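Putative host cell surface-exposed lipoprotein (Streptococcus phage TP-J34, PDB 4EQQ) probably blocks superinfection of the lysogenic host by other phages, its surface-exposed ectodomain apparently acting on the tape measure protein of the incoming phage. Local coordinates at residues A26-L40 with S51-Q65. Sequence-based numbering, arbitrary orientation.
Sequences ASTVHMSKEELRSQL and SDYAVENSGIDYNKQ
Helices 33-40 and 51-57 run roughly antiparallel, their axes 8.9 Å apart at closest approach and inclined at 142°. V55 fits as a knob into the hole formed by K33, L36, R37 and L40. The compact, branched valine suits this close approach: CG1 reaches the R37 backbone and L36 CG, while CG2 lies over one face of the R37 guanidinium. L40 CD1 extends the apolar seam to the methyl of A54, a small side chain that fits against the leucine. Beside it, with chi1 at 180°, the S51 hydroxyl OG swings away from its own backbone N and onto R37 O, to which it donates at 2.7 Å, in the carbonyl plane on a lone pair, so a buried hydroxyl is satisfied by the opposite helix.

Long charged chains close the outer side. R37 uses NE and NH2 to grip E34 side-on, one nitrogen to each carboxylate oxygen, and its NH1 meets D52 OD1 at 2.8 Å from above the carboxylate plane. Gripped by E34 and D52, with waters on NH1 and NH2, the guanidinium is probably fixed in its rotation and its charge balanced. The K33 chain bends at chi3 (-69°), bringing NZ within 2.7 Å of E56 OE2, on the syn side; a water also links NZ to E56 OE1.

Y62 serves as a flat wall. K33 CB makes a CH-pi contact 3.8 Å from its ring centroid, I60 CG2 covers the opposite face, and the phenol OH donates to V55 O at 2.7 Å, tying the start of helix 62-77 back to helix 48-57. I60 CD1 meets L36 CD2 tip to tip at 3.5 Å and touches A26 CB.

Helix 13-28 packs on L36 through Y25, helix 96-104 reaches Y62 through E98, and T76 of the second subunit packs on M31; the contact lies mainly within the first three helices, consistent with the HTH fold of this ectodomain, and runs on to the start of helix 62-77.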
ATOM      1  N   ALA A  26       2.291   9.428   1.491  1.00 29.10           N
ATOM      2  CA  ALA A  26       1.633   9.673   0.205  1.00 28.81           C
ATOM      3  C   ALA A  26       2.529   9.400  -1.006  1.00 33.73           C
ATOM      4  O   ALA A  26       2.022   9.125  -2.087  1.00 33.43           O
ATOM      5  CB  ALA A  26       1.107  11.094   0.149  1.00 29.48           C
ATOM      6  N   SER A  27       3.845   9.516  -0.843  1.00 31.82           N
ATOM      7  CA  SER A  27       4.781   9.266  -1.935  1.00 32.69           C
ATOM      8  C   SER A  27       5.171   7.765  -2.055  1.00 38.04           C
ATOM      9  O   SER A  27       5.790   7.390  -3.049  1.00 39.80           O
ATOM     10  CB  SER A  27       6.031  10.119  -1.747  1.00 34.78           C
ATOM     11  OG  SER A  27       6.797   9.688  -0.638  1.00 43.40           O
ATOM     12  N   THR A  28       4.844   6.926  -1.041  1.00 32.22           N
ATOM     13  CA  THR A  28       5.257   5.513  -1.010  1.00 32.10           C
ATOM     14  C   THR A  28       4.083   4.533  -0.993  1.00 34.85           C
ATOM     15  O   THR A  28       4.081   3.581  -1.759  1.00 34.08           O
ATOM     16  CB  THR A  28       6.237   5.249   0.170  1.00 39.99           C
ATOM     17  OG1 THR A  28       5.527   5.367   1.397  1.00 46.76           O
ATOM     18  CG2 THR A  28       7.410   6.210   0.204  1.00 36.71           C
ATOM     19  N   VAL A  29       3.121   4.741  -0.089  1.00 31.26           N
ATOM     20  CA  VAL A  29       1.917   3.916   0.091  1.00 32.24           C
ATOM     21  C   VAL A  29       0.773   4.812  -0.398  1.00 37.96           C
ATOM     22  O   VAL A  29       0.721   5.986  -0.052  1.00 41.00           O
ATOM     23  CB  VAL A  29       1.758   3.455   1.578  1.00 36.61           C
ATOM     24  CG1 VAL A  29       0.462   2.674   1.799  1.00 36.28           C
ATOM     25  CG2 VAL A  29       2.962   2.623   2.025  1.00 36.82           C
ATOM     26  N   HIS A  30      -0.099   4.316  -1.228  1.00 32.91           N
ATOM     27  CA  HIS A  30      -1.110   5.238  -1.765  1.00 32.95           C
ATOM     28  C   HIS A  30      -2.439   5.331  -0.980  1.00 34.71           C
ATOM     29  O   HIS A  30      -3.460   4.793  -1.390  1.00 36.09           O
ATOM     30  CB  HIS A  30      -1.245   5.013  -3.261  1.00 33.86           C
ATOM     31  CG  HIS A  30       0.096   5.078  -3.929  1.00 37.49           C
ATOM     32  ND1 HIS A  30       0.704   3.947  -4.425  1.00 39.90           N
ATOM     33  CD2 HIS A  30       0.920   6.138  -4.110  1.00 38.92           C
ATOM     34  CE1 HIS A  30       1.854   4.355  -4.935  1.00 39.13           C
ATOM     35  NE2 HIS A  30       2.030   5.665  -4.754  1.00 39.35           N
ATOM     36  N   MET A  31      -2.413   6.092   0.115  1.00 27.77           N
ATOM     37  CA  MET A  31      -3.508   6.230   1.074  1.00 25.37           C
ATOM     38  C   MET A  31      -4.542   7.255   0.740  1.00 28.93           C
ATOM     39  O   MET A  31      -4.237   8.325   0.197  1.00 28.11           O
ATOM     40  CB  MET A  31      -2.955   6.565   2.468  1.00 26.47           C
ATOM     41  CG  MET A  31      -2.000   5.527   3.007  1.00 29.00           C
ATOM     42  SD  MET A  31      -1.383   6.056   4.611  1.00 30.96           S
ATOM     43  CE  MET A  31      -0.063   4.874   4.845  1.00 28.14           C
ATOM     44  N   SER A  32      -5.771   6.971   1.183  1.00 23.40           N
ATOM     45  CA  SER A  32      -6.864   7.922   1.101  1.00 22.30           C
ATOM     46  C   SER A  32      -6.624   8.864   2.264  1.00 25.90           C
ATOM     47  O   SER A  32      -5.784   8.567   3.131  1.00 24.53           O
ATOM     48  CB  SER A  32      -8.205   7.203   1.252  1.00 22.02           C
ATOM     49  OG  SER A  32      -8.426   6.748   2.574  1.00 22.28           O
ATOM     50  N   LYS A  33      -7.325  10.001   2.285  1.00 22.17           N
ATOM     51  CA  LYS A  33      -7.215  10.960   3.378  1.00 21.78           C
ATOM     52  C   LYS A  33      -7.509  10.280   4.715  1.00 25.38           C
ATOM     53  O   LYS A  33      -6.809  10.539   5.693  1.00 24.41           O
ATOM     54  CB  LYS A  33      -8.194  12.123   3.158  1.00 23.56           C
ATOM     55  CG  LYS A  33      -8.009  13.285   4.133  1.00 28.11           C
ATOM     56  CD  LYS A  33      -9.080  14.369   3.978  1.00 34.29           C
ATOM     57  CE  LYS A  33      -8.984  15.154   2.689  1.00 41.59           C
ATOM     58  NZ  LYS A  33     -10.058  16.184   2.600  1.00 44.46           N
ATOM     59  N   GLU A  34      -8.563   9.429   4.765  1.00 22.72           N
ATOM     60  CA  GLU A  34      -8.959   8.754   6.009  1.00 22.53           C
ATOM     61  C   GLU A  34      -7.934   7.708   6.478  1.00 25.27           C
ATOM     62  O   GLU A  34      -7.662   7.598   7.672  1.00 23.43           O
ATOM     63  CB  GLU A  34     -10.392   8.185   5.918  1.00 23.78           C
ATOM     64  CG  GLU A  34     -11.463   9.254   5.715  1.00 28.34           C
ATOM     65  CD  GLU A  34     -11.378  10.492   6.590  1.00 36.82           C
ATOM     66  OE1 GLU A  34     -11.157  10.347   7.811  1.00 27.24           O
ATOM     67  OE2 GLU A  34     -11.515  11.614   6.050  1.00 35.42           O
ATOM     68  N   GLU A  35      -7.329   6.986   5.526  1.00 21.66           N
ATOM     69  CA  GLU A  35      -6.278   6.011   5.840  1.00 20.95           C
ATOM     70  C   GLU A  35      -5.056   6.706   6.451  1.00 25.40           C
ATOM     71  O   GLU A  35      -4.524   6.263   7.474  1.00 25.26           O
ATOM     72  CB  GLU A  35      -5.881   5.239   4.589  1.00 21.49           C
ATOM     73  CG  GLU A  35      -6.849   4.107   4.313  1.00 23.64           C
ATOM     74  CD  GLU A  35      -6.622   3.383   3.005  1.00 25.71           C
ATOM     75  OE1 GLU A  35      -6.149   4.017   2.030  1.00 23.32           O
ATOM     76  OE2 GLU A  35      -6.982   2.186   2.938  1.00 21.55           O
ATOM     77  N   LEU A  36      -4.663   7.829   5.849  1.00 22.89           N
ATOM     78  CA  LEU A  36      -3.524   8.638   6.285  1.00 21.98           C
ATOM     79  C   LEU A  36      -3.778   9.265   7.654  1.00 25.19           C
ATOM     80  O   LEU A  36      -2.896   9.243   8.514  1.00 23.21           O
ATOM     81  CB  LEU A  36      -3.197   9.704   5.223  1.00 21.80           C
ATOM     82  CG  LEU A  36      -2.030  10.650   5.558  1.00 25.91           C
ATOM     83  CD1 LEU A  36      -0.711   9.872   5.765  1.00 24.45           C
ATOM     84  CD2 LEU A  36      -1.875  11.687   4.484  1.00 28.58           C
ATOM     85  N   ARG A  37      -5.014   9.749   7.881  1.00 22.98           N
ATOM     86  CA  ARG A  37      -5.426  10.357   9.143  1.00 22.86           C
ATOM     87  C   ARG A  37      -5.256   9.366  10.293  1.00 26.94           C
ATOM     88  O   ARG A  37      -4.732   9.723  11.358  1.00 26.80           O
ATOM     89  CB  ARG A  37      -6.900  10.817   9.051  1.00 21.59           C
ATOM     90  CG  ARG A  37      -7.325  11.747  10.187  1.00 26.12           C
ATOM     91  CD  ARG A  37      -8.852  11.826  10.334  1.00 29.47           C
ATOM     92  NE  ARG A  37      -9.512  12.290   9.111  1.00 29.54           N
ATOM     93  CZ  ARG A  37      -9.579  13.558   8.720  1.00 35.38           C
ATOM     94  NH1 ARG A  37      -9.013  14.515   9.446  1.00 29.49           N
ATOM     95  NH2 ARG A  37     -10.177  13.875   7.583  1.00 29.14           N
ATOM     96  N   SER A  38      -5.733   8.129  10.070  1.00 23.62           N
ATOM     97  CA  SER A  38      -5.663   7.016  11.008  0.99 22.77           C
ATOM     98  C   SER A  38      -4.193   6.574  11.204  1.00 26.42           C
ATOM     99  O   SER A  38      -3.764   6.394  12.337  1.00 26.62           O
ATOM    100  CB  SER A  38      -6.529   5.866  10.513  0.99 26.15           C
ATOM    101  OG  SER A  38      -6.378   4.733  11.356  0.99 41.90           O
ATOM    102  N   GLN A  39      -3.411   6.463  10.112  1.00 22.77           N
ATOM    103  CA  GLN A  39      -1.995   6.081  10.173  1.00 22.05           C
ATOM    104  C   GLN A  39      -1.175   7.017  11.092  1.00 26.68           C
ATOM    105  O   GLN A  39      -0.413   6.534  11.936  1.00 26.03           O
ATOM    106  CB  GLN A  39      -1.384   6.071   8.763  1.00 22.67           C
ATOM    107  CG  GLN A  39       0.108   5.709   8.732  1.00 23.70           C
ATOM    108  CD  GLN A  39       0.394   4.242   8.980  1.00 31.88           C
ATOM    109  OE1 GLN A  39      -0.461   3.380   8.804  1.00 30.26           O
ATOM    110  NE2 GLN A  39       1.622   3.920   9.364  1.00 24.49           N
ATOM    111  N   LEU A  40      -1.317   8.351  10.905  1.00 22.70           N
ATOM    112  CA  LEU A  40      -0.569   9.342  11.690  1.00 23.06           C
ATOM    113  C   LEU A  40      -0.843   9.249  13.191  1.00 27.49           C
ATOM    114  O   LEU A  40       0.061   9.466  13.997  1.00 27.23           O
ATOM    115  CB  LEU A  40      -0.794  10.775  11.172  1.00 22.46           C
ATOM    116  CG  LEU A  40      -0.261  11.082   9.760  1.00 26.09           C
ATOM    117  CD1 LEU A  40      -0.875  12.372   9.220  1.00 25.30           C
ATOM    118  CD2 LEU A  40       1.301  11.159   9.715  1.00 24.71           C
ATOM    119  N   SER A  51      -2.766  15.315  13.124  1.00 24.30           N
ATOM    120  CA  SER A  51      -3.083  14.419  12.008  1.00 24.58           C
ATOM    121  C   SER A  51      -4.112  15.071  11.091  1.00 26.29           C
ATOM    122  O   SER A  51      -3.912  15.070   9.882  1.00 24.88           O
ATOM    123  CB  SER A  51      -3.568  13.064  12.511  1.00 25.69           C
ATOM    124  OG  SER A  51      -3.870  12.229  11.406  1.00 26.50           O
ATOM    125  N   ASP A  52      -5.191  15.644  11.669  1.00 23.87           N
ATOM    126  CA  ASP A  52      -6.230  16.376  10.933  1.00 23.51           C
ATOM    127  C   ASP A  52      -5.617  17.551  10.162  1.00 27.74           C
ATOM    128  O   ASP A  52      -5.982  17.770   9.013  1.00 28.70           O
ATOM    129  CB  ASP A  52      -7.343  16.884  11.873  1.00 25.07           C
ATOM    130  CG  ASP A  52      -8.210  15.793  12.492  1.00 33.07           C
ATOM    131  OD1 ASP A  52      -8.102  14.606  12.050  1.00 31.27           O
ATOM    132  OD2 ASP A  52      -8.946  16.102  13.434  1.00 34.53           O
ATOM    133  N   TYR A  53      -4.660  18.267  10.768  1.00 24.11           N
ATOM    134  CA  TYR A  53      -3.965  19.360  10.082  1.00 23.70           C
ATOM    135  C   TYR A  53      -3.129  18.813   8.913  1.00 26.77           C
ATOM    136  O   TYR A  53      -3.211  19.345   7.803  1.00 26.60           O
ATOM    137  CB  TYR A  53      -3.048  20.123  11.050  1.00 24.61           C
ATOM    138  CG  TYR A  53      -2.232  21.203  10.365  1.00 25.90           C
ATOM    139  CD1 TYR A  53      -2.780  22.463  10.123  1.00 28.49           C
ATOM    140  CD2 TYR A  53      -0.928  20.963   9.947  1.00 26.19           C
ATOM    141  CE1 TYR A  53      -2.046  23.451   9.470  1.00 30.10           C
ATOM    142  CE2 TYR A  53      -0.190  21.939   9.279  1.00 26.97           C
ATOM    143  CZ  TYR A  53      -0.749  23.187   9.058  1.00 33.58           C
ATOM    144  OH  TYR A  53      -0.018  24.172   8.440  1.00 35.06           O
ATOM    145  N   ALA A  54      -2.295  17.783   9.176  1.00 22.49           N
ATOM    146  CA  ALA A  54      -1.428  17.195   8.150  1.00 22.20           C
ATOM    147  C   ALA A  54      -2.175  16.653   6.909  1.00 25.77           C
ATOM    148  O   ALA A  54      -1.748  16.916   5.791  1.00 25.07           O
ATOM    149  CB  ALA A  54      -0.539  16.111   8.754  1.00 22.42           C
ATOM    150  N   VAL A  55      -3.300  15.947   7.086  1.00 23.05           N
ATOM    151  CA  VAL A  55      -4.021  15.380   5.918  1.00 22.45           C
ATOM    152  C   VAL A  55      -4.549  16.431   4.935  1.00 26.32           C
ATOM    153  O   VAL A  55      -4.661  16.136   3.748  1.00 25.31           O
ATOM    154  CB  VAL A  55      -5.091  14.317   6.270  1.00 25.56           C
ATOM    155  CG1 VAL A  55      -4.469  13.133   7.019  1.00 24.22           C
ATOM    156  CG2 VAL A  55      -6.262  14.935   7.041  1.00 25.46           C
ATOM    157  N   GLU A  56      -4.814  17.658   5.426  1.00 24.32           N
ATOM    158  CA  GLU A  56      -5.331  18.787   4.633  1.00 25.57           C
ATOM    159  C   GLU A  56      -4.268  19.765   4.138  1.00 30.14           C
ATOM    160  O   GLU A  56      -4.532  20.525   3.194  1.00 29.39           O
ATOM    161  CB  GLU A  56      -6.373  19.587   5.469  1.00 27.46           C
ATOM    162  CG  GLU A  56      -7.673  18.836   5.758  1.00 31.86           C
ATOM    163  CD  GLU A  56      -8.530  18.450   4.565  1.00 40.28           C
ATOM    164  OE1 GLU A  56      -8.278  18.946   3.443  1.00 40.21           O
ATOM    165  OE2 GLU A  56      -9.479  17.662   4.764  1.00 36.57           O
ATOM    166  N   ASN A  57      -3.089  19.784   4.792  1.00 27.07           N
ATOM    167  CA  ASN A  57      -2.052  20.783   4.551  1.00 26.05           C
ATOM    168  C   ASN A  57      -0.700  20.263   4.070  1.00 30.19           C
ATOM    169  O   ASN A  57       0.316  20.941   4.247  1.00 29.46           O
ATOM    170  CB  ASN A  57      -1.918  21.652   5.819  1.00 27.40           C
ATOM    171  CG  ASN A  57      -3.174  22.449   6.112  1.00 36.21           C
ATOM    172  OD1 ASN A  57      -3.422  23.486   5.497  1.00 34.73           O
ATOM    173  ND2 ASN A  57      -4.014  21.962   7.027  1.00 24.90           N
ATOM    174  N   SER A  58      -0.685  19.091   3.413  1.00 25.91           N
ATOM    175  CA  SER A  58       0.544  18.496   2.910  1.00 25.10           C
ATOM    176  C   SER A  58       0.651  18.517   1.383  1.00 28.32           C
ATOM    177  O   SER A  58       1.574  17.909   0.834  1.00 27.22           O
ATOM    178  CB  SER A  58       0.700  17.074   3.448  1.00 27.11           C
ATOM    179  OG  SER A  58       0.712  17.090   4.863  1.00 25.45           O
ATOM    180  N   GLY A  59      -0.286  19.208   0.720  1.00 25.80           N
ATOM    181  CA  GLY A  59      -0.342  19.334  -0.737  1.00 25.74           C
ATOM    182  C   GLY A  59      -0.690  18.040  -1.443  1.00 29.14           C
ATOM    183  O   GLY A  59      -0.405  17.875  -2.633  1.00 29.12           O
ATOM    184  N   ILE A  60      -1.281  17.086  -0.708  1.00 25.59           N
ATOM    185  CA  ILE A  60      -1.610  15.775  -1.288  1.00 24.56           C
ATOM    186  C   ILE A  60      -2.799  15.856  -2.227  1.00 28.85           C
ATOM    187  O   ILE A  60      -3.840  16.422  -1.873  1.00 28.82           O
ATOM    188  CB  ILE A  60      -1.773  14.661  -0.208  1.00 26.50           C
ATOM    189  CG1 ILE A  60      -0.476  14.486   0.614  1.00 25.53           C
ATOM    190  CG2 ILE A  60      -2.221  13.323  -0.845  1.00 25.54           C
ATOM    191  CD1 ILE A  60      -0.671  13.840   1.937  1.00 27.28           C
ATOM    192  N   ASP A  61      -2.640  15.266  -3.420  1.00 25.02           N
ATOM    193  CA  ASP A  61      -3.712  15.141  -4.386  1.00 24.92           C
ATOM    194  C   ASP A  61      -4.284  13.713  -4.191  1.00 27.63           C
ATOM    195  O   ASP A  61      -3.709  12.738  -4.672  1.00 27.32           O
ATOM    196  CB  ASP A  61      -3.195  15.345  -5.828  1.00 26.45           C
ATOM    197  CG  ASP A  61      -4.319  15.400  -6.860  1.00 33.72           C
ATOM    198  OD1 ASP A  61      -5.417  14.878  -6.574  1.00 32.78           O
ATOM    199  OD2 ASP A  61      -4.108  15.996  -7.940  1.00 40.89           O
ATOM    200  N   TYR A  62      -5.427  13.613  -3.507  1.00 23.95           N
ATOM    201  CA  TYR A  62      -6.087  12.336  -3.229  1.00 22.98           C
ATOM    202  C   TYR A  62      -6.680  11.656  -4.460  1.00 27.36           C
ATOM    203  O   TYR A  62      -6.875  10.438  -4.433  1.00 26.17           O
ATOM    204  CB  TYR A  62      -7.081  12.480  -2.077  1.00 22.67           C
ATOM    205  CG  TYR A  62      -6.374  12.765  -0.771  1.00 23.24           C
ATOM    206  CD1 TYR A  62      -5.660  11.765  -0.108  1.00 23.51           C
ATOM    207  CD2 TYR A  62      -6.374  14.042  -0.223  1.00 23.80           C
ATOM    208  CE1 TYR A  62      -4.970  12.034   1.069  1.00 23.15           C
ATOM    209  CE2 TYR A  62      -5.714  14.314   0.972  1.00 23.58           C
ATOM    210  CZ  TYR A  62      -5.008  13.312   1.609  1.00 26.78           C
ATOM    211  OH  TYR A  62      -4.391  13.589   2.803  1.00 25.96           O
ATOM    212  N   ASN A  63      -6.915  12.423  -5.559  1.00 23.66           N
ATOM    213  CA  ASN A  63      -7.374  11.840  -6.831  1.00 23.89           C
ATOM    214  C   ASN A  63      -6.224  11.007  -7.389  1.00 26.05           C
ATOM    215  O   ASN A  63      -6.443   9.912  -7.896  1.00 25.52           O
ATOM    216  CB  ASN A  63      -7.729  12.931  -7.855  1.00 25.61           C
ATOM    217  CG  ASN A  63      -8.979  13.688  -7.510  1.00 41.53           C
ATOM    218  OD1 ASN A  63      -9.990  13.102  -7.189  1.00 30.25           O
ATOM    219  ND2 ASN A  63      -8.947  15.002  -7.607  1.00 42.68           N
ATOM    220  N   LYS A  64      -5.000  11.556  -7.323  1.00 23.22           N
ATOM    221  CA  LYS A  64      -3.771  10.892  -7.790  1.00 22.80           C
ATOM    222  C   LYS A  64      -3.448   9.681  -6.880  1.00 26.68           C
ATOM    223  O   LYS A  64      -3.011   8.640  -7.378  1.00 27.06           O
ATOM    224  CB  LYS A  64      -2.625  11.917  -7.835  1.00 26.02           C
ATOM    225  CG  LYS A  64      -1.208  11.350  -7.835  1.00 49.19           C
ATOM    226  CD  LYS A  64      -0.811  10.783  -9.172  1.00 63.96           C
ATOM    227  CE  LYS A  64       0.667  10.506  -9.233  1.00 76.81           C
ATOM    228  NZ  LYS A  64       1.036  10.011 -10.574  1.00 85.02           N
ATOM    229  N   GLN A  65      -3.689   9.810  -5.560  1.00 23.03           N
ATOM    230  CA  GLN A  65      -3.488   8.702  -4.617  1.00 23.38           C
ATOM    231  C   GLN A  65      -4.421   7.541  -4.990  1.00 26.45           C
ATOM    232  O   GLN A  65      -3.998   6.391  -4.977  1.00 25.59           O
ATOM    233  CB  GLN A  65      -3.789   9.142  -3.164  1.00 24.60           C
ATOM    234  CG  GLN A  65      -2.815  10.160  -2.590  1.00 27.45           C
ATOM    235  CD  GLN A  65      -1.415   9.627  -2.528  1.00 40.30           C
ATOM    236  OE1 GLN A  65      -0.530  10.087  -3.235  1.00 36.66           O
ATOM    237  NE2 GLN A  65      -1.184   8.655  -1.680  1.00 36.95           N
TER
HETATM  238  O   HOH W   1     -10.600  18.978   1.712  1.00 56.96           O
HETATM  239  O   HOH W   2      -8.722  17.240   8.692  1.00 35.86           O
HETATM  240  O   HOH W   3     -10.584  16.582   6.747  1.00 39.25           O